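Local coordinates for integron cassette protein Vpc_cass2 (Vibrio paracholerae, PDB 3JRT) that is of unknown function but folds as an all-helical chain that pairs with a second copy of itself and is encoded by a mobile integron gene cassette, at residues R83-V86 and E87-K91; G102-H105 and I106-V109; V131-K134 and S135-L138. One frame throughout, in Å; residues are numbered along the deposited sequence.

Contact 1 of 3, residues R83-V86 and E87-K91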
loop_
_atom_site.group_PDB
_atom_site.type_symbol
_atom_site.label_atom_id
_atom_site.label_comp_id
_atom_site.label_asym_id
_atom_site.label_seq_id
_atom_site.Cartn_x
_atom_site.Cartn_y
_atom_site.Cartn_z
ATOM N N ARG A 83 9.021 -3.909 -7.054
ATOM C CA ARG A 83 9.959 -2.895 -7.523
ATOM C C ARG A 83 11.106 -2.710 -6.508
ATOM O O ARG A 83 12.269 -2.605 -6.886
ATOM C CB ARG A 83 9.254 -1.571 -7.835
ATOM C CG ARG A 83 8.280 -1.630 -8.996
ATOM C CD ARG A 83 8.892 -2.284 -10.273
ATOM N NE ARG A 83 10.173 -1.679 -10.615
ATOM C CZ ARG A 83 10.933 -2.013 -11.656
ATOM N NH1 ARG A 83 10.550 -2.952 -12.513
ATOM N NH2 ARG A 83 12.084 -1.389 -11.840
ATOM N N LYS A 84 10.783 -2.705 -5.223
ATOM C CA LYS A 84 11.819 -2.594 -4.205
ATOM C C LYS A 84 12.845 -3.700 -4.339
ATOM O O LYS A 84 14.027 -3.478 -4.104
ATOM C CB LYS A 84 11.231 -2.583 -2.791
ATOM C CG LYS A 84 10.676 -1.225 -2.395
ATOM C CD LYS A 84 10.369 -1.116 -0.886
ATOM C CE LYS A 84 9.862 0.288 -0.552
ATOM N NZ LYS A 84 8.977 0.300 0.655
ATOM N N TYR A 85 12.398 -4.891 -4.721
ATOM C CA TYR A 85 13.312 -6.017 -4.857
ATOM C C TYR A 85 14.288 -5.733 -5.982
ATOM O O TYR A 85 15.498 -5.954 -5.846
ATOM C CB TYR A 85 12.566 -7.320 -5.125
ATOM C CG TYR A 85 13.477 -8.453 -5.580
ATOM C CD1 TYR A 85 14.089 -9.306 -4.659
ATOM C CD2 TYR A 85 13.728 -8.659 -6.915
ATOM C CE1 TYR A 85 14.925 -10.338 -5.074
ATOM C CE2 TYR A 85 14.566 -9.689 -7.347
ATOM C CZ TYR A 85 15.157 -10.524 -6.427
ATOM O OH TYR A 85 15.975 -11.540 -6.869
ATOM N N VAL A 86 13.765 -5.223 -7.088
ATOM C CA VAL A 86 14.625 -4.838 -8.194
ATOM C C VAL A 86 15.582 -3.724 -7.761
ATOM O O VAL A 86 16.782 -3.813 -7.992
ATOM C CB VAL A 86 13.820 -4.399 -9.435
ATOM C CG1 VAL A 86 14.768 -3.991 -10.573
ATOM C CG2 VAL A 86 12.890 -5.519 -9.886
ATOM N N GLU A 87 15.053 -2.689 -7.115
ATOM C CA GLU A 87 15.876 -1.546 -6.727
ATOM C C GLU A 87 16.997 -1.958 -5.781
ATOM O O GLU A 87 18.110 -1.432 -5.841
ATOM C CB GLU A 87 15.027 -0.466 -6.074
ATOM C CG GLU A 87 14.050 0.215 -6.994
ATOM C CD GLU A 87 13.135 1.137 -6.221
ATOM O OE1 GLU A 87 13.266 1.165 -4.977
ATOM O OE2 GLU A 87 12.294 1.824 -6.840
ATOM N N LEU A 88 16.696 -2.904 -4.905
ATOM C CA LEU A 88 17.710 -3.442 -4.018
ATOM C C LEU A 88 18.798 -4.136 -4.851
ATOM O O LEU A 88 19.995 -3.939 -4.617
ATOM C CB LEU A 88 17.078 -4.411 -3.020
ATOM C CG LEU A 88 17.979 -4.904 -1.897
ATOM C CD1 LEU A 88 18.198 -3.791 -0.895
ATOM C CD2 LEU A 88 17.387 -6.130 -1.221
ATOM N N ASN A 89 18.375 -4.937 -5.828
ATOM C CA ASN A 89 19.306 -5.596 -6.736
ATOM C C ASN A 89 20.209 -4.619 -7.473
ATOM O O ASN A 89 21.417 -4.810 -7.520
ATOM C CB ASN A 89 18.564 -6.447 -7.754
ATOM C CG ASN A 89 18.393 -7.878 -7.305
ATOM O OD1 ASN A 89 19.341 -8.517 -6.855
ATOM N ND2 ASN A 89 17.177 -8.399 -7.439
ATOM N N GLN A 90 19.631 -3.572 -8.047
ATOM C CA GLN A 90 20.432 -2.620 -8.811
ATOM C C GLN A 90 21.351 -1.774 -7.927
ATOM O O GLN A 90 22.287 -1.145 -8.420
ATOM C CB GLN A 90 19.559 -1.739 -9.715
ATOM C CG GLN A 90 18.619 -0.782 -8.989
ATOM C CD GLN A 90 17.682 -0.055 -9.949
ATOM O OE1 GLN A 90 17.637 -0.363 -11.141
ATOM N NE2 GLN A 90 16.930 0.912 -9.430
ATOM N N LYS A 91 21.094 -1.765 -6.623
ATOM C CA LYS A 91 21.945 -1.013 -5.709
ATOM C C LYS A 91 23.072 -1.851 -5.110
ATOM O O LYS A 91 24.089 -1.305 -4.691
ATOM C CB LYS A 91 21.128 -0.356 -4.599
ATOM C CG LYS A 91 21.987 0.337 -3.562
ATOM C CD LYS A 91 21.235 1.446 -2.866
ATOM C CE LYS A 91 22.159 2.217 -1.934
ATOM N NZ LYS A 91 21.409 3.119 -1.010
HETATM O O HOH W 1 11.730 0.833 -10.077
#
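The amide of Asn89 stands over one face of the Tyr85 ring: its ND2 lies 2.9 Å from CE2 of Tyr85, and the two planes are 87° apart, so the nitrogen is brought down onto the ring instead of stacking flat on it. The two residues are an i, i+4 pair on the last turns of the long helix 64-91. Nearer the start of this stretch of helix, in an i, i+3 pair, one face of the Arg83 guanidinium has CB of Val86 4.2 Å above it, offset toward the rim. Four successive backbone bonds of the alpha-helical kind tie the two halves together; in one, Glu87 N reaches Arg83 O over 2.8 Å with an N-H...O angle of 167°. With CG beside its backbone N (chi1 -68°), Glu87 lays that carbon 3.3 Å from the same oxygen, Arg83 O. The polar ends are fixed from outside: Tyr85 OH bonds to Arg107 O and Asn89 OD1 to Arg107 NH1, which restrains how the Asn89 amide can turn, while Arg83 NH1 bonds to Asn115 OD1. On another side the helix meets the second subunit, where Lys84 NZ and Glu87 OE1 bond respectively to Cys127 O and Val131 N of the second subunit. Between Arg83 and Glu87 sits a water, which accepts from Arg83 NH2 at 2.9 Å and donates weakly to Glu87 OE2 at 3.4 Å.

Contact 2 of 3, residues G102-H105 and I106-V109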
loop_
_atom_site.group_PDB
_atom_site.type_symbol
_atom_site.label_atom_id
_atom_site.label_comp_id
_atom_site.label_asym_id
_atom_site.label_seq_id
_atom_site.Cartn_x
_atom_site.Cartn_y
_atom_site.Cartn_z
ATOM N N GLY A 102 26.580 -17.938 -4.859
ATOM C CA GLY A 102 25.966 -19.221 -5.163
ATOM C C GLY A 102 24.520 -19.108 -5.627
ATOM O O GLY A 102 23.975 -20.061 -6.183
ATOM N N HIS A 103 23.895 -17.952 -5.396
ATOM C CA HIS A 103 22.512 -17.710 -5.826
ATOM C C HIS A 103 22.422 -16.599 -6.864
ATOM O O HIS A 103 21.330 -16.192 -7.259
ATOM C CB HIS A 103 21.618 -17.347 -4.637
ATOM C CG HIS A 103 21.507 -18.431 -3.614
ATOM N ND1 HIS A 103 21.785 -18.226 -2.279
ATOM C CD2 HIS A 103 21.160 -19.735 -3.732
ATOM C CE1 HIS A 103 21.605 -19.356 -1.617
ATOM N NE2 HIS A 103 21.229 -20.287 -2.475
ATOM N N ASN A 104 23.578 -16.111 -7.294
ATOM C CA ASN A 104 23.660 -15.008 -8.242
ATOM C C ASN A 104 22.679 -15.112 -9.426
ATOM O O ASN A 104 22.246 -14.102 -9.986
ATOM C CB ASN A 104 25.100 -14.896 -8.747
ATOM C CG ASN A 104 25.521 -13.468 -9.007
ATOM O OD1 ASN A 104 24.732 -12.653 -9.474
ATOM N ND2 ASN A 104 26.781 -13.160 -8.716
ATOM N N HIS A 105 22.322 -16.337 -9.800
ATOM C CA HIS A 105 21.537 -16.561 -11.012
ATOM C C HIS A 105 20.035 -16.514 -10.786
ATOM O O HIS A 105 19.316 -15.817 -11.501
ATOM C CB HIS A 105 21.909 -17.897 -11.656
ATOM C CG HIS A 105 20.931 -18.363 -12.687
ATOM N ND1 HIS A 105 21.090 -18.115 -14.033
ATOM C CD2 HIS A 105 19.778 -19.065 -12.569
ATOM C CE1 HIS A 105 20.082 -18.646 -14.701
ATOM N NE2 HIS A 105 19.271 -19.228 -13.836
ATOM N N ILE A 106 19.560 -17.277 -9.806
ATOM C CA ILE A 106 18.137 -17.307 -9.509
ATOM C C ILE A 106 17.672 -15.890 -9.212
ATOM O O ILE A 106 16.547 -15.512 -9.526
ATOM C CB ILE A 106 17.828 -18.213 -8.303
ATOM C CG1 ILE A 106 16.319 -18.414 -8.155
ATOM C CG2 ILE A 106 18.420 -17.636 -7.027
ATOM C CD1 ILE A 106 15.677 -19.086 -9.349
ATOM N N ARG A 107 18.560 -15.107 -8.613
ATOM C CA ARG A 107 18.249 -13.737 -8.244
ATOM C C ARG A 107 18.010 -12.872 -9.471
ATOM O O ARG A 107 17.072 -12.087 -9.513
ATOM C CB ARG A 107 19.368 -13.158 -7.379
ATOM C CG ARG A 107 19.224 -11.682 -7.069
ATOM C CD ARG A 107 20.278 -11.244 -6.065
ATOM N NE ARG A 107 21.625 -11.592 -6.503
ATOM C CZ ARG A 107 22.429 -10.769 -7.161
ATOM N NH1 ARG A 107 22.022 -9.542 -7.458
ATOM N NH2 ARG A 107 23.639 -11.174 -7.521
ATOM N N GLY A 108 18.854 -13.026 -10.476
ATOM C CA GLY A 108 18.702 -12.269 -11.704
ATOM C C GLY A 108 17.477 -12.695 -12.484
ATOM O O GLY A 108 16.887 -11.900 -13.219
ATOM N N VAL A 109 17.094 -13.958 -12.325
ATOM C CA VAL A 109 15.920 -14.487 -13.008
ATOM C C VAL A 109 14.670 -13.778 -12.510
ATOM O O VAL A 109 13.877 -13.257 -13.294
ATOM C CB VAL A 109 15.762 -15.992 -12.771
ATOM C CG1 VAL A 109 14.380 -16.449 -13.210
ATOM C CG2 VAL A 109 16.860 -16.763 -13.507
#
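Two backbone bonds span the opening turn of helix 104-116: Arg107 N to His103 O at 3.3 Å and Val109 N to His105 O at 3.0 Å. Between them Asn104 O and Gly108 N stay 3.6 Å apart, which fits a helix that is only loosely bonded where it starts. Among the side chains, the pair His105 and Val109 makes a CH-pi contact. CG2 of Val109 sits over a face of the His105 imidazole, 3.9 Å from the ring centroid and 30° off the normal, displaced toward NE2. The imidazole is placed for this by a first torsion that sets CG of His105 beside its own carbonyl carbon, on the side where the chain runs on to Val109. Asn104 turns its amide toward Arg107. OD1 of Asn104 comes within 2.7 Å of NH2 of Arg107, yet the angle is too poor for a hydrogen bond, and the amide and guanidinium planes are 38° apart. The arginine chain is bent at chi3 (54°), and its NH1 is taken by Asn89 OD1 on helix 64-91. CG2 of Ile106 lies 3.3 Å from His103 O, while Ile106 also packs on Val180 of helix 177-188. Chemically, then, Asn104 is likely to steady Arg107 by a non-directional attraction, and the directional bond of that guanidinium is the one to the neighbouring helix.

Contact 3 of 3, residues V131-K134 and S135-L138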
loop_
_atom_site.group_PDB
_atom_site.type_symbol
_atom_site.label_atom_id
_atom_site.label_comp_id
_atom_site.label_asym_id
_atom_site.label_seq_id
_atom_site.Cartn_x
_atom_site.Cartn_y
_atom_site.Cartn_z
ATOM N N VAL A 131 -0.236 13.705 -6.452
ATOM C CA VAL A 131 -1.462 14.049 -7.176
ATOM C C VAL A 131 -1.198 14.979 -8.363
ATOM O O VAL A 131 -1.860 14.885 -9.406
ATOM C CB VAL A 131 -2.503 14.712 -6.251
ATOM C CG1 VAL A 131 -3.557 15.433 -7.069
ATOM C CG2 VAL A 131 -3.141 13.683 -5.333
ATOM N N SER A 132 -0.222 15.869 -8.200
ATOM C CA SER A 132 0.085 16.876 -9.217
ATOM C C SER A 132 0.888 16.290 -10.376
ATOM O O SER A 132 0.902 16.846 -11.476
ATOM C CB SER A 132 0.829 18.080 -8.606
ATOM O OG SER A 132 2.167 17.755 -8.239
ATOM N N ASP A 133 1.553 15.169 -10.123
ATOM C CA ASP A 133 2.348 14.506 -11.150
ATOM C C ASP A 133 1.493 13.554 -11.984
ATOM O O ASP A 133 1.363 12.374 -11.662
ATOM C CB ASP A 133 3.506 13.747 -10.511
ATOM C CG ASP A 133 4.275 12.913 -11.510
ATOM O OD1 ASP A 133 4.025 13.058 -12.729
ATOM O OD2 ASP A 133 5.123 12.107 -11.071
ATOM N N LYS A 134 0.924 14.064 -13.070
ATOM C CA LYS A 134 0.014 13.260 -13.875
ATOM C C LYS A 134 0.686 12.517 -15.028
ATOM O O LYS A 134 0.016 11.952 -15.877
ATOM C CB LYS A 134 -1.173 14.097 -14.368
ATOM C CG LYS A 134 -2.451 13.876 -13.550
ATOM C CD LYS A 134 -3.689 14.105 -14.406
ATOM C CE LYS A 134 -4.939 13.453 -13.810
ATOM N NZ LYS A 134 -6.121 13.576 -14.734
ATOM N N SER A 135 2.011 12.492 -15.049
ATOM C CA SER A 135 2.721 11.777 -16.102
ATOM C C SER A 135 2.598 10.278 -15.897
ATOM O O SER A 135 2.816 9.504 -16.828
ATOM C CB SER A 135 4.198 12.156 -16.106
ATOM O OG SER A 135 4.829 11.687 -14.927
ATOM N N LYS A 136 2.254 9.882 -14.672
ATOM C CA LYS A 136 2.202 8.476 -14.270
ATOM C C LYS A 136 0.776 8.005 -13.992
ATOM O O LYS A 136 0.552 6.846 -13.654
ATOM C CB LYS A 136 3.007 8.274 -12.989
ATOM C CG LYS A 136 4.342 8.982 -12.934
ATOM C CD LYS A 136 4.921 8.868 -11.533
ATOM C CE LYS A 136 6.382 9.276 -11.475
ATOM N NZ LYS A 136 6.976 8.923 -10.150
ATOM N N TYR A 137 -0.183 8.911 -14.115
ATOM C CA TYR A 137 -1.544 8.648 -13.677
ATOM C C TYR A 137 -2.276 7.629 -14.550
ATOM O O TYR A 137 -2.317 7.758 -15.771
ATOM C CB TYR A 137 -2.320 9.963 -13.648
ATOM C CG TYR A 137 -3.730 9.863 -13.120
ATOM C CD1 TYR A 137 -3.971 9.736 -11.757
ATOM C CD2 TYR A 137 -4.825 9.920 -13.982
ATOM C CE1 TYR A 137 -5.261 9.659 -11.260
ATOM C CE2 TYR A 137 -6.119 9.847 -13.495
ATOM C CZ TYR A 137 -6.330 9.714 -12.130
ATOM O OH TYR A 137 -7.611 9.634 -11.627
ATOM N N LEU A 138 -2.860 6.618 -13.920
ATOM C CA LEU A 138 -3.754 5.710 -14.636
ATOM C C LEU A 138 -5.202 5.953 -14.225
ATOM O O LEU A 138 -5.524 5.938 -13.044
ATOM C CB LEU A 138 -3.396 4.244 -14.359
ATOM C CG LEU A 138 -1.981 3.780 -14.700
ATOM C CD1 LEU A 138 -1.713 2.431 -14.054
ATOM C CD2 LEU A 138 -1.784 3.715 -16.205
#
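Asp133 and Ser135 form an Asx turn in the loop between helices 118-128 and 140-151, and its hydrogen bonds converge on one carboxylate oxygen. Asp133 OD1 accepts from Ser135 OG at 2.7 Å, through the syn lone pair, and from Ser135 N at 3.1 Å on the anti side, that donor lying 33° out of the carboxylate plane. Two donors of one residue thus grip a single oxygen and fix the rotation of the acid. The ionic component falls to the other oxygen. OD2 of Asp133 pairs with Lys136 NZ over 3.8 Å, a long salt bridge; CE of Lys136 is closer to OD2, at 3.1 Å, because the extended lysine passes across the acid. The third kind of interaction is CH-pi. Lys134 and Tyr137 run side by side in the same direction toward the second subunit, where Lys134 NZ forms a salt bridge with Glu30 of the second subunit and Tyr137 OH a hydrogen bond with Glu33 of the same neighbour. Along the way, CE of Lys134 rides over a face of the Tyr137 ring, 23° off its normal and nearest the rim, 3.5 Å from CD2 of Tyr137.

In the fold
Contact 1 is buried, its centre about 11 Å from that of the chain, whereas contacts 2 and 3 lie at the surface, their centres about 17 and 22 Å out. Contacts 1 and 2 belong to consecutive helices, 64-91 and 104-116, and touch through Tyr85, Asn89 and Arg107, so polar groups of one are satisfied by the other. Contact 3 lies in a loop, with nearest atoms about 9 Å from contact 1. Contacts 1 and 3 both reach the second subunit, and contact 2 does not. Helical backbone bonds dominate contact 1 and begin in contact 2; contact 3 has none and relies on a carboxylate that accepts from a side chain and a backbone N, a long salt bridge and a CH-pi contact.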